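Local coordinates for serine protease inhibitor (Schistosoma haematobium, PDB 3STO), which probably inhibits serine-type endopeptidases as a serpin, at residues 257-262 / 375-380; 239-244 / 267-272. One frame throughout, in Å; residues are numbered along the deposited sequence.

Contact 1 of 2, residues 257-262 / 375-380; sequences IVLPLE and FHVTHP
Leu259 sits between two aromatic rings, Phe375 and His379, in the serpin fold. Its strand, 253-260, pairs antiparallel with 241-247 and 381-387; strand 373-376 runs parallel to 287-305, and 375-380 leads from it to 381-387. The two methyl branches of Leu259 divide the work. CD2 lies over the face of the Phe375 ring, 4.3 Å from the ring centroid and only 7° off the ring normal, while CD1 covers a face of the His379 imidazole at 4.0 Å from that centroid and 24° off its normal. CG stands anti to the backbone N (chi1 -170°), which carries both methyls towards 375-380. Packing is most extensive here: Leu259 CB comes to 3.6 Å from Phe375 CZ, and Ile257 CG2 reaches the edge of the same ring, in its plane, 3.8 Å from CE2. Val377, the centre of an inverse gamma turn, adds its CG2 against Ile257 CG2, and Val244 and Glu242 also touch Phe375.

His376 forms one partly exposed margin; its CB leads away from 257-262, and NE2 is hydrogen-bonded to Ser292 OG. Towards Glu262, also partly exposed and with its CB directed away from 375-380, side-chain packing thins out and backbone oxygens take over. Glu262 O lies 3.1 Å from His379 CE1, oblique to the ring, whereas Pro260 O approaches CE1 at the imidazole edge, near its plane, also at 3.1 Å.

Contact 2 of 2, residues 239-244 / 267-272; sequences EGFEIV and NGATEL
Two hydrogen bonds join the turn at Glu239 and Gly240 to the start of the segment 267-272. The first is between main chains: Gly268 N donates to Glu239 O over 3.0 Å. The second uses a side chain, Asn267 ND2 giving its N-H to Gly240 O over 2.9 Å. This bond is the straighter of the two, at 160°, and the donor meets a lone pair in the carbonyl plane; the acceptor in turn lies close to the plane of the Asn267 amide, 13° out of it. With chi1 at -73°, CG of Asn267 lies beside its own backbone N, and the amide thereby reaches across to the Gly240 carbonyl. Gly240 O probably accepts from the backbone N of Leu261 as well, in which case two donors share it.

The apolar part is built round Phe241. Its ring edge meets the Gly268 backbone, CE2 lying 3.6 Å from the carbonyl carbon of Gly268 near the ring plane. Further round the ring, CD2 passes 4.3 Å from Ala269 CB and CZ comes to 3.6 Å from Leu272 CD1. That same Leu272 methyl also meets Ile243 CD1, at 4.2 Å, so it touches the side chains of alternate residues on one strand. Val258 touches both Phe241 and Ala269, and Tyr282 of helix 279-283 lies against Ile243 and Leu272.

Within 267-272, Thr270 OG1 donates to Asn267 O, 3.1 Å away, linking Thr270 back to the Asn267 carbonyl beside helix 269-273. On the strand side, Gly240, with its positive phi, and Phe241 both face Phe236, which makes a G1 beta bulge where strand 241-247 pairs antiparallel with strand 218-236.

In the fold
Contacts 1 and 2 have centres about 9 Å apart and meet at the antiparallel pair of strands 241-247 and 253-260. Their segments alternate along the chain: 239-244 comes first, then 257-262, 267-272 and, more than a hundred residues later, 375-380. A probable backbone hydrogen bond connects the contacts directly, Leu259 N to Glu242 O at 2.9 Å. Leu259 and Phe241 send their side chains to roughly opposite sides of the strand pair, Leu259 to 375-380 and Phe241 to helix 269-273, while Leu259 O approaches Phe241 CB to 3.4 Å. The strand pair is thus covered by the short helix 269-273 on one side and by the link 375-380 on the other.

Contact 1 of 2, residues 257-262 / 375-380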
# COMPACT_ATOMS: atom_id res chain seq x y z
N ILE A 257 -11.30 -9.95 4.12
CA ILE A 257 -10.57 -11.22 4.08
C ILE A 257 -11.13 -12.09 2.99
O ILE A 257 -12.34 -12.23 2.84
CB ILE A 257 -10.60 -11.96 5.42
CG1 ILE A 257 -10.26 -10.98 6.56
CG2 ILE A 257 -9.66 -13.20 5.42
CD1 ILE A 257 -10.95 -11.35 7.87
N VAL A 258 -10.24 -12.63 2.18
CA VAL A 258 -10.64 -13.51 1.10
C VAL A 258 -10.10 -14.90 1.40
O VAL A 258 -8.89 -15.13 1.36
CB VAL A 258 -10.10 -13.05 -0.27
CG1 VAL A 258 -10.64 -13.96 -1.36
CG2 VAL A 258 -10.49 -11.61 -0.54
N LEU A 259 -11.01 -15.82 1.71
CA LEU A 259 -10.63 -17.14 2.21
C LEU A 259 -11.01 -18.21 1.19
O LEU A 259 -12.19 -18.41 0.88
CB LEU A 259 -11.28 -17.43 3.58
CG LEU A 259 -10.77 -18.68 4.31
CD1 LEU A 259 -9.28 -18.55 4.72
CD2 LEU A 259 -11.62 -19.00 5.53
N PRO A 260 -10.00 -18.89 0.64
CA PRO A 260 -10.26 -20.01 -0.28
C PRO A 260 -11.13 -21.07 0.39
O PRO A 260 -11.00 -21.34 1.59
CB PRO A 260 -8.87 -20.56 -0.54
CG PRO A 260 -7.95 -19.40 -0.29
CD PRO A 260 -8.56 -18.70 0.89
N LEU A 261 -12.02 -21.66 -0.39
CA LEU A 261 -12.92 -22.70 0.14
C LEU A 261 -12.21 -23.98 0.62
O LEU A 261 -12.73 -24.70 1.46
CB LEU A 261 -14.05 -22.98 -0.84
CG LEU A 261 -14.95 -21.74 -0.88
CD1 LEU A 261 -16.04 -21.83 -1.94
CD2 LEU A 261 -15.55 -21.52 0.48
N GLU A 262 -11.02 -24.26 0.15
CA GLU A 262 -10.31 -25.38 0.73
C GLU A 262 -8.92 -24.92 1.14
O GLU A 262 -8.57 -23.76 0.95
CB GLU A 262 -10.24 -26.56 -0.23
CG GLU A 262 -8.94 -26.60 -1.01
CD GLU A 262 -8.98 -25.72 -2.22
OE1 GLU A 262 -9.45 -26.22 -3.27
OE2 GLU A 262 -8.55 -24.54 -2.13
N PHE A 375 -16.30 -18.72 9.60
CA PHE A 375 -15.26 -18.12 8.78
C PHE A 375 -13.99 -18.24 9.58
O PHE A 375 -13.65 -17.35 10.36
CB PHE A 375 -15.57 -16.65 8.47
CG PHE A 375 -14.82 -16.09 7.30
CD1 PHE A 375 -15.31 -16.24 6.03
CD2 PHE A 375 -13.61 -15.40 7.48
CE1 PHE A 375 -14.62 -15.71 4.95
CE2 PHE A 375 -12.92 -14.89 6.41
CZ PHE A 375 -13.41 -15.05 5.14
N HIS A 376 -13.30 -19.37 9.40
CA HIS A 376 -12.16 -19.70 10.24
C HIS A 376 -10.87 -19.62 9.45
O HIS A 376 -10.64 -20.41 8.56
CB HIS A 376 -12.36 -21.08 10.87
CG HIS A 376 -13.53 -21.15 11.79
ND1 HIS A 376 -14.00 -22.33 12.32
CD2 HIS A 376 -14.33 -20.17 12.28
CE1 HIS A 376 -15.04 -22.09 13.08
NE2 HIS A 376 -15.26 -20.78 13.08
N VAL A 377 -10.05 -18.63 9.76
CA VAL A 377 -8.91 -18.28 8.91
C VAL A 377 -7.74 -19.17 9.36
O VAL A 377 -6.92 -18.76 10.16
CB VAL A 377 -8.60 -16.73 8.94
CG1 VAL A 377 -7.43 -16.37 8.06
CG2 VAL A 377 -9.81 -15.92 8.52
N THR A 378 -7.70 -20.40 8.84
CA THR A 378 -6.77 -21.41 9.33
C THR A 378 -5.75 -21.86 8.28
O THR A 378 -4.98 -22.81 8.51
CB THR A 378 -7.56 -22.69 9.80
OG1 THR A 378 -8.39 -23.14 8.74
CG2 THR A 378 -8.43 -22.38 10.97
N HIS A 379 -5.75 -21.20 7.13
CA HIS A 379 -4.86 -21.51 6.01
C HIS A 379 -4.64 -20.18 5.23
O HIS A 379 -5.33 -19.19 5.51
CB HIS A 379 -5.45 -22.65 5.14
CG HIS A 379 -6.89 -22.46 4.76
ND1 HIS A 379 -7.28 -22.05 3.51
CD2 HIS A 379 -8.03 -22.64 5.48
CE1 HIS A 379 -8.61 -21.99 3.47
NE2 HIS A 379 -9.08 -22.36 4.64
N PRO A 380 -3.69 -20.15 4.27
CA PRO A 380 -3.33 -18.87 3.60
C PRO A 380 -4.49 -18.10 2.97
O PRO A 380 -5.42 -18.65 2.37
CB PRO A 380 -2.30 -19.30 2.54
CG PRO A 380 -1.65 -20.55 3.19
CD PRO A 380 -2.83 -21.27 3.82

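Contact 2 of 2, residues 239-244 / 267-272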
# COMPACT_ATOMS: atom_id res chain seq x y z
N GLU A 239 -15.61 -19.00 -8.05
CA GLU A 239 -14.23 -18.54 -7.94
C GLU A 239 -13.48 -19.28 -6.84
O GLU A 239 -12.29 -19.07 -6.64
CB GLU A 239 -14.19 -17.03 -7.68
CG GLU A 239 -14.87 -16.22 -8.77
CD GLU A 239 -16.33 -15.92 -8.50
OE1 GLU A 239 -17.03 -16.73 -7.84
OE2 GLU A 239 -16.79 -14.87 -8.98
N GLY A 240 -14.17 -20.12 -6.10
CA GLY A 240 -13.54 -20.89 -5.05
C GLY A 240 -13.14 -20.17 -3.78
O GLY A 240 -12.22 -20.62 -3.08
N PHE A 241 -13.84 -19.08 -3.43
CA PHE A 241 -13.58 -18.40 -2.14
C PHE A 241 -14.82 -17.79 -1.45
O PHE A 241 -15.92 -17.75 -1.99
CB PHE A 241 -12.48 -17.35 -2.33
CG PHE A 241 -12.80 -16.30 -3.38
CD1 PHE A 241 -13.80 -15.34 -3.16
CD2 PHE A 241 -12.10 -16.25 -4.56
CE1 PHE A 241 -14.09 -14.36 -4.11
CE2 PHE A 241 -12.39 -15.29 -5.52
CZ PHE A 241 -13.40 -14.35 -5.30
N GLU A 242 -14.62 -17.32 -0.23
CA GLU A 242 -15.66 -16.62 0.50
C GLU A 242 -15.02 -15.39 1.10
O GLU A 242 -13.81 -15.37 1.30
CB GLU A 242 -16.34 -17.52 1.58
CG GLU A 242 -15.39 -18.22 2.58
CD GLU A 242 -16.08 -19.29 3.50
OE1 GLU A 242 -17.34 -19.38 3.55
OE2 GLU A 242 -15.37 -20.06 4.20
N ILE A 243 -15.83 -14.38 1.43
CA ILE A 243 -15.32 -13.11 1.86
C ILE A 243 -16.12 -12.55 3.03
O ILE A 243 -17.34 -12.67 3.04
CB ILE A 243 -15.39 -12.09 0.65
CG1 ILE A 243 -14.51 -12.57 -0.51
CG2 ILE A 243 -15.01 -10.66 1.07
CD1 ILE A 243 -14.49 -11.63 -1.69
N VAL A 244 -15.43 -11.94 3.99
CA VAL A 244 -16.06 -11.13 5.01
C VAL A 244 -15.46 -9.77 4.96
O VAL A 244 -14.32 -9.60 4.55
CB VAL A 244 -15.93 -11.66 6.51
CG1 VAL A 244 -16.78 -12.89 6.73
CG2 VAL A 244 -14.48 -11.90 6.91
N ASN A 267 -6.94 -20.52 -5.23
CA ASN A 267 -8.08 -20.42 -6.13
C ASN A 267 -8.16 -19.03 -6.79
O ASN A 267 -7.12 -18.45 -7.12
CB ASN A 267 -9.38 -20.76 -5.37
CG ASN A 267 -9.52 -22.27 -5.07
OD1 ASN A 267 -8.89 -23.11 -5.73
ND2 ASN A 267 -10.34 -22.61 -4.07
N GLY A 268 -9.36 -18.49 -6.98
CA GLY A 268 -9.53 -17.19 -7.63
C GLY A 268 -9.08 -16.02 -6.78
O GLY A 268 -9.12 -14.88 -7.20
N ALA A 269 -8.64 -16.30 -5.56
CA ALA A 269 -8.29 -15.25 -4.62
C ALA A 269 -7.11 -14.44 -5.15
O ALA A 269 -6.93 -13.29 -4.79
CB ALA A 269 -7.99 -15.82 -3.26
N THR A 270 -6.31 -15.07 -6.01
CA THR A 270 -5.15 -14.40 -6.61
C THR A 270 -5.56 -13.36 -7.63
O THR A 270 -4.91 -12.35 -7.76
CB THR A 270 -4.24 -15.40 -7.33
OG1 THR A 270 -5.05 -16.31 -8.10
CG2 THR A 270 -3.44 -16.17 -6.33
N GLU A 271 -6.63 -13.62 -8.36
CA GLU A 271 -7.20 -12.65 -9.25
C GLU A 271 -7.74 -11.33 -8.58
O GLU A 271 -7.78 -10.28 -9.21
CB GLU A 271 -8.24 -13.33 -10.14
CG GLU A 271 -7.66 -14.54 -10.92
CD GLU A 271 -6.33 -14.24 -11.65
OE1 GLU A 271 -6.35 -13.51 -12.67
OE2 GLU A 271 -5.25 -14.73 -11.21
N LEU A 272 -8.12 -11.37 -7.32
CA LEU A 272 -8.45 -10.15 -6.60
C LEU A 272 -7.20 -9.43 -6.12
O LEU A 272 -7.20 -8.20 -6.09
CB LEU A 272 -9.36 -10.44 -5.40
CG LEU A 272 -10.80 -10.80 -5.74
CD1 LEU A 272 -11.42 -11.47 -4.56
CD2 LEU A 272 -11.58 -9.58 -6.12